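Local coordinates for protein alkyl hydroperoxide reductase AhpD (Deinococcus radiodurans R1, PDB 6K40) that probably works as an AhpD-like peroxiredoxin that breaks down hydroperoxides and so helps the bacterium withstand oxidative stress, at residues R13-A18 against L184-N189. Sequence-based numbering, arbitrary orientation.
Sequences RLSFLA and LGFVPN
F16 lays one face of its ring over the backbone of G185, whose CA stands 3.8 Å from the ring centroid, displaced slightly toward the rim, in a CH-pi contact. The ring is swung there by a chi1 of -68°, which sets CG beside the backbone N; that N in turn donates to L184 O over 2.8 Å in a nearly straight bond (168° at the hydrogen), tilted from the carbonyl plane. F16 thus meets the L184-G185 backbone with both its main-chain N-H and its ring, while its CD1 lies over one face of the R13 guanidinium, toward the rim of that group. S15 has its OG anti to its own N (chi1 165°) and beside its carbonyl carbon, pointing onward to accept from L17 N at 2.7 Å in an ST turn. The same OG meets the edge of the F186 ring at CE1, 3.9 Å away and in the ring plane. One residue past F16, L17 CD1 touches L184 CD2 at 3.7 Å as the two leucines cross obliquely. At the other end, L14 O lies almost in line with the CA-H of F186, 3.5 Å from CA, and a water accepts from V187 N; V187 CG2 rests 3.5 Å from R13 O. F186 also packs on A49 of helix 45-49 and Y94 of helix 93-107. The arrangement is a loop-to-loop contact in an all-helical AhpD-like fold, the N-terminal segment closing over the positive-phi glycine that follows helix 161-184.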
ATOM      1  N   ARG A  13       7.289 -15.680 -14.285  1.00 46.29           N
ATOM      2  CA  ARG A  13       8.492 -15.907 -13.481  1.00 36.44           C
ATOM      3  C   ARG A  13       8.131 -15.813 -12.004  1.00 29.82           C
ATOM      4  O   ARG A  13       8.100 -14.734 -11.411  1.00 29.90           O
ATOM      5  CB  ARG A  13       9.593 -14.927 -13.856  1.00 34.70           C
ATOM      6  CG  ARG A  13      10.938 -15.318 -13.282  1.00 34.09           C
ATOM      7  CD  ARG A  13      12.063 -14.478 -13.848  1.00 33.65           C
ATOM      8  NE  ARG A  13      13.358 -14.945 -13.368  1.00 33.04           N
ATOM      9  CZ  ARG A  13      14.339 -14.143 -12.972  1.00 33.17           C
ATOM     10  NH1 ARG A  13      14.173 -12.827 -13.003  1.00 34.16           N
ATOM     11  NH2 ARG A  13      15.485 -14.657 -12.546  1.00 32.21           N
ATOM     12  N   LEU A  14       7.837 -16.969 -11.408  1.00 30.66           N
ATOM     13  CA  LEU A  14       7.407 -17.034 -10.018  1.00 27.81           C
ATOM     14  C   LEU A  14       8.527 -16.756  -9.019  1.00 26.30           C
ATOM     15  O   LEU A  14       8.235 -16.457  -7.856  1.00 27.01           O
ATOM     16  CB  LEU A  14       6.786 -18.403  -9.732  1.00 26.04           C
ATOM     17  CG  LEU A  14       5.546 -18.758 -10.558  1.00 24.35           C
ATOM     18  CD1 LEU A  14       4.848 -19.989  -9.992  1.00 22.74           C
ATOM     19  CD2 LEU A  14       4.581 -17.581 -10.635  1.00 22.11           C
ATOM     20  N   SER A  15       9.791 -16.874  -9.418  1.00 26.28           N
ATOM     21  CA  SER A  15      10.872 -16.792  -8.443  1.00 23.70           C
ATOM     22  C   SER A  15      12.169 -16.397  -9.133  1.00 22.54           C
ATOM     23  O   SER A  15      12.327 -16.565 -10.344  1.00 22.16           O
ATOM     24  CB  SER A  15      11.043 -18.122  -7.700  1.00 23.00           C
ATOM     25  OG  SER A  15      12.285 -18.177  -7.019  1.00 22.84           O
ATOM     26  N   PHE A  16      13.099 -15.861  -8.337  1.00 21.68           N
ATOM     27  CA  PHE A  16      14.469 -15.662  -8.791  1.00 22.02           C
ATOM     28  C   PHE A  16      15.269 -16.956  -8.810  1.00 22.62           C
ATOM     29  O   PHE A  16      16.355 -16.986  -9.399  1.00 22.25           O
ATOM     30  CB  PHE A  16      15.196 -14.656  -7.893  1.00 22.49           C
ATOM     31  CG  PHE A  16      14.676 -13.252  -7.992  1.00 22.82           C
ATOM     32  CD1 PHE A  16      14.050 -12.805  -9.144  1.00 22.54           C
ATOM     33  CD2 PHE A  16      14.817 -12.375  -6.926  1.00 22.51           C
ATOM     34  CE1 PHE A  16      13.573 -11.508  -9.230  1.00 23.38           C
ATOM     35  CE2 PHE A  16      14.343 -11.076  -7.005  1.00 21.82           C
ATOM     36  CZ  PHE A  16      13.721 -10.642  -8.158  1.00 22.83           C
ATOM     37  N   LEU A  17      14.772 -18.010  -8.175  1.00 23.75           N
ATOM     38  CA  LEU A  17      15.419 -19.310  -8.162  1.00 22.41           C
ATOM     39  C   LEU A  17      14.603 -20.289  -8.994  1.00 23.38           C
ATOM     40  O   LEU A  17      13.497 -19.982  -9.456  1.00 23.04           O
ATOM     41  CB  LEU A  17      15.578 -19.832  -6.730  1.00 20.91           C
ATOM     42  CG  LEU A  17      16.199 -18.886  -5.701  1.00 20.90           C
ATOM     43  CD1 LEU A  17      16.308 -19.572  -4.348  1.00 20.68           C
ATOM     44  CD2 LEU A  17      17.559 -18.388  -6.165  1.00 20.28           C
ATOM     45  N   ALA A  18      15.155 -21.487  -9.162  1.00 23.42           N
ATOM     46  CA  ALA A  18      14.441 -22.538  -9.869  1.00 23.01           C
ATOM     47  C   ALA A  18      13.177 -22.914  -9.111  1.00 25.31           C
ATOM     48  O   ALA A  18      13.142 -22.902  -7.876  1.00 26.87           O
ATOM     49  CB  ALA A  18      15.337 -23.765 -10.048  1.00 22.12           C
ATOM     50  N   LEU A 184      13.498 -13.384  -2.807  1.00 16.94           N
ATOM     51  CA  LEU A 184      13.457 -14.355  -3.892  1.00 17.86           C
ATOM     52  C   LEU A 184      12.464 -13.995  -4.993  1.00 20.23           C
ATOM     53  O   LEU A 184      12.236 -14.809  -5.896  1.00 20.46           O
ATOM     54  CB  LEU A 184      13.151 -15.739  -3.330  1.00 19.35           C
ATOM     55  CG  LEU A 184      14.148 -16.188  -2.262  1.00 19.33           C
ATOM     56  CD1 LEU A 184      13.739 -17.527  -1.696  1.00 14.72           C
ATOM     57  CD2 LEU A 184      15.557 -16.243  -2.830  1.00 14.93           C
ATOM     58  N   GLY A 185      11.890 -12.797  -4.956  1.00 19.59           N
ATOM     59  CA  GLY A 185      11.057 -12.318  -6.049  1.00 20.67           C
ATOM     60  C   GLY A 185       9.763 -13.073  -6.270  1.00 21.47           C
ATOM     61  O   GLY A 185       9.389 -13.326  -7.423  1.00 20.74           O
ATOM     62  N   PHE A 186       9.054 -13.417  -5.198  1.00 20.59           N
ATOM     63  CA  PHE A 186       7.780 -14.107  -5.333  1.00 21.32           C
ATOM     64  C   PHE A 186       6.707 -13.152  -5.851  1.00 22.54           C
ATOM     65  O   PHE A 186       6.714 -11.952  -5.556  1.00 22.31           O
ATOM     66  CB  PHE A 186       7.354 -14.710  -3.991  1.00 21.72           C
ATOM     67  CG  PHE A 186       8.256 -15.817  -3.503  1.00 22.39           C
ATOM     68  CD1 PHE A 186       9.307 -16.280  -4.284  1.00 22.23           C
ATOM     69  CD2 PHE A 186       8.049 -16.395  -2.258  1.00 22.16           C
ATOM     70  CE1 PHE A 186      10.135 -17.292  -3.833  1.00 22.52           C
ATOM     71  CE2 PHE A 186       8.872 -17.410  -1.803  1.00 22.01           C
ATOM     72  CZ  PHE A 186       9.913 -17.862  -2.593  1.00 23.43           C
ATOM     73  N   VAL A 187       5.785 -13.692  -6.641  1.00 22.09           N
ATOM     74  CA  VAL A 187       4.757 -12.913  -7.319  1.00 22.33           C
ATOM     75  C   VAL A 187       3.393 -13.417  -6.865  1.00 20.48           C
ATOM     76  O   VAL A 187       3.122 -14.613  -6.975  1.00 20.69           O
ATOM     77  CB  VAL A 187       4.873 -12.998  -8.851  1.00 23.84           C
ATOM     78  CG1 VAL A 187       3.851 -12.089  -9.512  1.00 23.81           C
ATOM     79  CG2 VAL A 187       6.284 -12.643  -9.292  1.00 25.06           C
ATOM     80  N   PRO A 188       2.510 -12.552  -6.368  1.00 21.79           N
ATOM     81  CA  PRO A 188       1.184 -13.017  -5.944  1.00 20.19           C
ATOM     82  C   PRO A 188       0.308 -13.382  -7.132  1.00 20.35           C
ATOM     83  O   PRO A 188       0.400 -12.787  -8.210  1.00 19.93           O
ATOM     84  CB  PRO A 188       0.613 -11.815  -5.183  1.00 19.78           C
ATOM     85  CG  PRO A 188       1.308 -10.638  -5.765  1.00 20.62           C
ATOM     86  CD  PRO A 188       2.679 -11.100  -6.191  1.00 21.66           C
ATOM     87  N   ASN A 189      -0.552 -14.374  -6.917  1.00 19.93           N
ATOM     88  CA  ASN A 189      -1.466 -14.813  -7.962  1.00 21.57           C
ATOM     89  C   ASN A 189      -2.418 -13.682  -8.342  1.00 21.32           C
ATOM     90  O   ASN A 189      -2.824 -12.894  -7.479  1.00 20.88           O
ATOM     91  CB  ASN A 189      -2.270 -16.033  -7.504  1.00 22.74           C
ATOM     92  CG  ASN A 189      -1.390 -17.211  -7.134  1.00 22.01           C
ATOM     93  OD1 ASN A 189      -0.724 -17.201  -6.100  1.00 20.64           O
ATOM     94  ND2 ASN A 189      -1.390 -18.236  -7.976  1.00 17.13           N
TER
HETATM   95  O   HOH W   1       6.004 -16.688  -6.825  1.00 26.71           O